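Local coordinates for protein VMB-1 (Vibrio alginolyticus, PDB 6JV4) that probably hydrolyses the beta-lactam ring of antibiotics with the help of two zinc ions, as a subclass B1 metallo-beta-lactamase of the periplasm, at residues Val21-Ser26 and Gly37-Val42; Ala49-Thr54 and Gln63-Ile68. One frame throughout, in Å; residues are numbered along the deposited sequence.

Contact 1: Val21-Ser26 and Gly37-Val42; sequences VYQHIS and GASGLV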
loop_
_atom_site.group_PDB
_atom_site.type_symbol
_atom_site.label_atom_id
_atom_site.label_comp_id
_atom_site.label_asym_id
_atom_site.label_seq_id
_atom_site.Cartn_x
_atom_site.Cartn_y
_atom_site.Cartn_z
ATOM N N VAL A 21 4.651 -12.880 6.190
ATOM C CA VAL A 21 3.837 -11.701 5.778
ATOM C C VAL A 21 2.850 -11.383 6.900
ATOM O O VAL A 21 1.956 -12.221 7.159
ATOM C CB VAL A 21 3.133 -11.935 4.425
ATOM C CG1 VAL A 21 2.390 -10.695 3.949
ATOM C CG2 VAL A 21 4.127 -12.331 3.328
ATOM N N TYR A 22 2.908 -10.158 7.421
ATOM C CA TYR A 22 1.932 -9.652 8.393
ATOM C C TYR A 22 1.222 -8.452 7.782
ATOM O O TYR A 22 1.834 -7.723 6.985
ATOM C CB TYR A 22 2.627 -9.262 9.689
ATOM C CG TYR A 22 3.070 -10.475 10.471
ATOM C CD1 TYR A 22 2.350 -10.928 11.570
ATOM C CD2 TYR A 22 4.219 -11.152 10.098
ATOM C CE1 TYR A 22 2.775 -12.035 12.298
ATOM C CE2 TYR A 22 4.666 -12.251 10.828
ATOM C CZ TYR A 22 3.932 -12.694 11.911
ATOM O OH TYR A 22 4.396 -13.785 12.605
ATOM N N GLN A 23 -0.042 -8.347 8.110
ATOM C CA GLN A 23 -0.852 -7.184 7.788
ATOM C C GLN A 23 -0.790 -6.225 8.971
ATOM O O GLN A 23 -1.262 -6.590 10.057
ATOM C CB GLN A 23 -2.265 -7.653 7.493
ATOM C CG GLN A 23 -3.260 -6.556 7.116
ATOM C CD GLN A 23 -4.646 -7.151 6.970
ATOM O OE1 GLN A 23 -4.872 -8.323 7.247
ATOM N NE2 GLN A 23 -5.615 -6.380 6.525
ATOM N N HIS A 24 -0.352 -4.995 8.775
ATOM C CA HIS A 24 -0.467 -3.942 9.811
ATOM C C HIS A 24 -1.714 -3.097 9.563
ATOM O O HIS A 24 -2.060 -2.856 8.412
ATOM C CB HIS A 24 0.762 -3.061 9.940
ATOM C CG HIS A 24 1.149 -2.189 8.793
ATOM N ND1 HIS A 24 0.507 -0.964 8.508
ATOM C CD2 HIS A 24 2.234 -2.265 7.980
ATOM C CE1 HIS A 24 1.162 -0.390 7.492
ATOM N NE2 HIS A 24 2.236 -1.151 7.186
ATOM N N ILE A 25 -2.445 -2.780 10.638
ATOM C CA ILE A 25 -3.804 -2.230 10.508
ATOM C C ILE A 25 -3.913 -1.005 11.420
ATOM O O ILE A 25 -3.446 -1.053 12.575
ATOM C CB ILE A 25 -4.882 -3.265 10.835
ATOM C CG1 ILE A 25 -4.649 -4.561 10.049
ATOM C CG2 ILE A 25 -6.257 -2.676 10.560
ATOM C CD1 ILE A 25 -5.574 -5.666 10.414
ATOM N N SER A 26 -4.473 0.064 10.888
ATOM C CA SER A 26 -4.728 1.292 11.668
ATOM C C SER A 26 -6.045 1.867 11.190
ATOM O O SER A 26 -6.702 1.237 10.364
ATOM C CB SER A 26 -3.564 2.232 11.644
ATOM O OG SER A 26 -2.982 2.368 10.380
ATOM N N GLY A 37 -10.608 1.854 8.081
ATOM C CA GLY A 37 -9.459 1.025 8.430
ATOM C C GLY A 37 -8.448 1.090 7.285
ATOM O O GLY A 37 -8.865 1.284 6.153
ATOM N N ALA A 38 -7.166 0.999 7.593
ATOM C CA ALA A 38 -6.104 1.051 6.563
ATOM C C ALA A 38 -5.153 -0.103 6.796
ATOM O O ALA A 38 -4.761 -0.348 7.960
ATOM C CB ALA A 38 -5.377 2.345 6.646
ATOM N N SER A 39 -4.729 -0.760 5.723
ATOM C CA SER A 39 -3.781 -1.884 5.780
ATOM C C SER A 39 -2.473 -1.547 5.064
ATOM O O SER A 39 -2.499 -0.958 4.004
ATOM C CB SER A 39 -4.349 -3.108 5.132
ATOM O OG SER A 39 -5.508 -3.573 5.794
ATOM N N GLY A 40 -1.381 -2.020 5.639
ATOM C CA GLY A 40 -0.125 -2.220 4.893
ATOM C C GLY A 40 0.415 -3.587 5.254
ATOM O O GLY A 40 -0.305 -4.354 5.976
ATOM N N LEU A 41 1.650 -3.867 4.879
ATOM C CA LEU A 41 2.262 -5.174 5.153
ATOM C C LEU A 41 3.611 -5.002 5.847
ATOM O O LEU A 41 4.294 -3.994 5.666
ATOM C CB LEU A 41 2.399 -6.026 3.896
ATOM C CG LEU A 41 1.109 -6.304 3.103
ATOM C CD1 LEU A 41 1.458 -7.134 1.894
ATOM C CD2 LEU A 41 0.075 -7.043 3.941
ATOM N N VAL A 42 4.001 -6.067 6.519
ATOM C CA VAL A 42 5.407 -6.296 6.925
ATOM C C VAL A 42 5.834 -7.598 6.273
ATOM O O VAL A 42 5.100 -8.599 6.423
ATOM C CB VAL A 42 5.588 -6.362 8.441
ATOM C CG1 VAL A 42 7.002 -6.728 8.775
ATOM C CG2 VAL A 42 5.195 -5.069 9.135
HETATM O O HOH W 1 -1.900 0.415 8.754
#
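His24 lies flat over the backbone of Gly40: the CA of Gly40 is 3.6 Å from the centroid of the His24 ring, 19° off its normal, a CH-pi contact displaced toward the rim. CG of His24 stands between its own backbone N and carbonyl carbon (chi1 65°), which swings the imidazole back across the partner strand. In the ring plane, ND1 of His24 meets a water at 2.8 Å; the same water lies 2.8 Å from OG of Ser26 and donates to the carbonyl O of Ala38. Beyond the two strands, NE2 of His24 is hydrogen-bonded to O of Asp53, and OG of Ser26 to N of Trp56. On the other face of the sheet, NE2 of Gln23 reaches OG of Ser39 at 2.9 Å, nearly straight (167°) and within the amide plane, at the end of an extended chain.

Antiparallel pairing sets this register. Tyr22-Val42, His24-Gly40 and Ser26-Ala38 are the hydrogen-bonded pairs.

The two strands form a beta hairpin between strand 13-16, bonded to Gln23 and Ile25, and strand 48-52, bonded to Leu41, while helix 58-70 covers His24 and Val42 through Leu64.

Contact 2: Ala49-Thr54 and Gln63-Ile68; sequences AHMIDT and QLIEWI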
loop_
_atom_site.group_PDB
_atom_site.type_symbol
_atom_site.label_atom_id
_atom_site.label_comp_id
_atom_site.label_asym_id
_atom_site.label_seq_id
_atom_site.Cartn_x
_atom_site.Cartn_y
_atom_site.Cartn_z
ATOM N N ALA A 49 13.321 -7.256 7.885
ATOM C CA ALA A 49 11.893 -6.949 7.696
ATOM C C ALA A 49 11.780 -5.703 6.839
ATOM O O ALA A 49 12.675 -4.822 6.853
ATOM C CB ALA A 49 11.209 -6.703 9.018
ATOM N N HIS A 50 10.624 -5.604 6.186
ATOM C CA HIS A 50 10.356 -4.521 5.232
ATOM C C HIS A 50 8.912 -4.091 5.384
ATOM O O HIS A 50 8.060 -4.966 5.582
ATOM C CB HIS A 50 10.632 -5.016 3.829
ATOM C CG HIS A 50 12.008 -5.551 3.637
ATOM N ND1 HIS A 50 13.020 -4.763 3.148
ATOM C CD2 HIS A 50 12.525 -6.788 3.809
ATOM C CE1 HIS A 50 14.118 -5.510 3.023
ATOM N NE2 HIS A 50 13.835 -6.739 3.408
ATOM N N MET A 51 8.658 -2.799 5.346
ATOM C CA MET A 51 7.266 -2.280 5.386
ATOM C C MET A 51 6.769 -2.000 3.979
ATOM O O MET A 51 7.524 -1.416 3.156
ATOM C CB MET A 51 7.163 -0.984 6.195
ATOM C CG MET A 51 7.441 -1.160 7.605
ATOM S SD MET A 51 7.114 0.469 8.408
ATOM C CE MET A 51 8.073 0.174 9.885
ATOM N N ILE A 52 5.498 -2.298 3.739
ATOM C CA ILE A 52 4.732 -1.836 2.571
ATOM C C ILE A 52 3.659 -0.900 3.136
ATOM O O ILE A 52 2.770 -1.415 3.813
ATOM C CB ILE A 52 4.168 -3.018 1.763
ATOM C CG1 ILE A 52 5.305 -3.915 1.237
ATOM C CG2 ILE A 52 3.286 -2.489 0.649
ATOM C CD1 ILE A 52 4.784 -5.157 0.583
ATOM N N ASP A 53 3.858 0.398 2.937
ATOM C CA ASP A 53 3.105 1.504 3.569
ATOM C C ASP A 53 3.503 1.592 5.054
ATOM O O ASP A 53 3.846 0.587 5.685
ATOM C CB ASP A 53 1.602 1.429 3.336
ATOM C CG ASP A 53 1.153 1.725 1.905
ATOM O OD1 ASP A 53 2.037 2.025 1.012
ATOM O OD2 ASP A 53 -0.102 1.809 1.719
ATOM N N THR A 54 3.429 2.806 5.576
ATOM C CA THR A 54 3.507 3.046 7.028
ATOM C C THR A 54 2.098 2.984 7.611
ATOM O O THR A 54 1.103 3.348 6.955
ATOM C CB THR A 54 4.248 4.361 7.316
ATOM O OG1 THR A 54 3.597 5.460 6.667
ATOM C CG2 THR A 54 5.694 4.336 6.885
ATOM N N GLN A 63 5.322 1.879 17.184
ATOM C CA GLN A 63 4.928 0.588 17.809
ATOM C C GLN A 63 5.284 -0.570 16.864
ATOM O O GLN A 63 5.762 -1.639 17.340
ATOM C CB GLN A 63 3.449 0.575 18.148
ATOM C CG GLN A 63 3.098 1.543 19.280
ATOM C CD GLN A 63 1.626 1.886 19.253
ATOM O OE1 GLN A 63 0.850 1.309 18.502
ATOM N NE2 GLN A 63 1.201 2.825 20.102
ATOM N N LEU A 64 5.096 -0.357 15.557
ATOM C CA LEU A 64 5.406 -1.421 14.572
ATOM C C LEU A 64 6.921 -1.676 14.574
ATOM O O LEU A 64 7.320 -2.862 14.541
ATOM C CB LEU A 64 4.926 -1.005 13.181
ATOM C CG LEU A 64 5.128 -2.074 12.104
ATOM C CD1 LEU A 64 4.476 -3.391 12.495
ATOM C CD2 LEU A 64 4.611 -1.582 10.754
ATOM N N ILE A 65 7.730 -0.630 14.582
ATOM C CA ILE A 65 9.221 -0.778 14.623
ATOM C C ILE A 65 9.608 -1.529 15.903
ATOM O O ILE A 65 10.434 -2.483 15.828
ATOM C CB ILE A 65 9.891 0.590 14.507
ATOM C CG1 ILE A 65 9.753 1.128 13.079
ATOM C CG2 ILE A 65 11.356 0.566 14.948
ATOM C CD1 ILE A 65 10.017 2.587 12.984
ATOM N N GLU A 66 8.993 -1.202 17.034
ATOM C CA GLU A 66 9.289 -1.906 18.324
ATOM C C GLU A 66 8.957 -3.389 18.168
ATOM O O GLU A 66 9.757 -4.250 18.610
ATOM C CB GLU A 66 8.511 -1.294 19.501
ATOM C CG GLU A 66 9.026 0.060 19.930
ATOM C CD GLU A 66 8.051 0.958 20.693
ATOM O OE1 GLU A 66 8.317 2.201 20.754
ATOM O OE2 GLU A 66 7.019 0.433 21.227
ATOM N N TRP A 67 7.802 -3.722 17.599
ATOM C CA TRP A 67 7.360 -5.130 17.445
ATOM C C TRP A 67 8.322 -5.885 16.548
ATOM O O TRP A 67 8.697 -7.023 16.918
ATOM C CB TRP A 67 5.950 -5.205 16.884
ATOM C CG TRP A 67 5.462 -6.589 16.620
ATOM C CD1 TRP A 67 4.830 -7.421 17.495
ATOM C CD2 TRP A 67 5.466 -7.266 15.352
ATOM N NE1 TRP A 67 4.453 -8.578 16.860
ATOM C CE2 TRP A 67 4.846 -8.518 15.551
ATOM C CE3 TRP A 67 5.974 -6.956 14.092
ATOM C CZ2 TRP A 67 4.687 -9.446 14.521
ATOM C CZ3 TRP A 67 5.833 -7.882 13.077
ATOM C CH2 TRP A 67 5.213 -9.113 13.294
ATOM N N ILE A 68 8.714 -5.279 15.424
ATOM C CA ILE A 68 9.679 -5.918 14.480
ATOM C C ILE A 68 10.983 -6.220 15.229
ATOM O O ILE A 68 11.463 -7.361 15.148
ATOM C CB ILE A 68 9.901 -5.044 13.235
ATOM C CG1 ILE A 68 8.623 -4.998 12.388
ATOM C CG2 ILE A 68 11.086 -5.552 12.419
ATOM C CD1 ILE A 68 8.705 -4.006 11.263
#
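Met51 and Leu64 meet tip to tip, and the contacts between 49-54 and 63-68 are all apolar. The methyl CE of Met51 does most of the touching: it sits 4.0 Å from CD2 of Leu64 and 3.7 Å from CG1 of Ile65, with CD1 of Ile68 a little farther off at 4.4 Å. SD of Met51 also lies 4.0 Å from CD2 of Leu64, so this one branch packs against the last two atoms of the thioether. Ile65 is met differently, its side chain crossing that of Met51 at about a right angle. Beyond CG the methionine runs extended (chi2 -175°, chi3 -160°), reaching out to meet the helix side chains between segment axes 10.5 Å apart.

Strand 48-52, helix 58-70 and strand 74-79 make up a beta-alpha-beta unit of the metallo-beta-lactamase fold, and this is where its helix packs on its first strand; strand 49-52 and helix segment 63-68 run roughly antiparallel, 154° between their directions.

A second, shorter-limbed apolar contact lies one strand repeat away. There CB of Ala49 touches CG2 of Ile68 at 3.6 Å, the branch standing anti to the backbone N of the isoleucine, while CG1 stands anti to the carbonyl carbon, beside the backbone N, and carries CD1 toward Met51.

Polar bonding stays within each element or goes to other neighbours. N of Ile68 bonds O of Leu64 along the helix, and the backbones of Ala49 and Met51 pair with strand 74-79.

Contacts 1 and 2 have centres about 9 Å apart and share one sheet, in which strands 36-45 and 48-52 are neighbours. Two probable hydrogen bonds join them: O of Leu41 accepts from N of Ile52 at 2.8 Å, and NE2 of His24 reaches O of Asp53 at 2.8 Å. The second ties the histidine of the hairpin to the turn leaving strand 48-52. Val42 adds an apolar bridge, touching both Leu64 and Ile68 of the helix. Only contact 1 approaches the metals: the Ala38 side chain is about 6 Å from a zinc ion, and O of Gly37 is hydrogen-bonded to ND1 of the zinc ligand His205. Contact 2 lies away from that site.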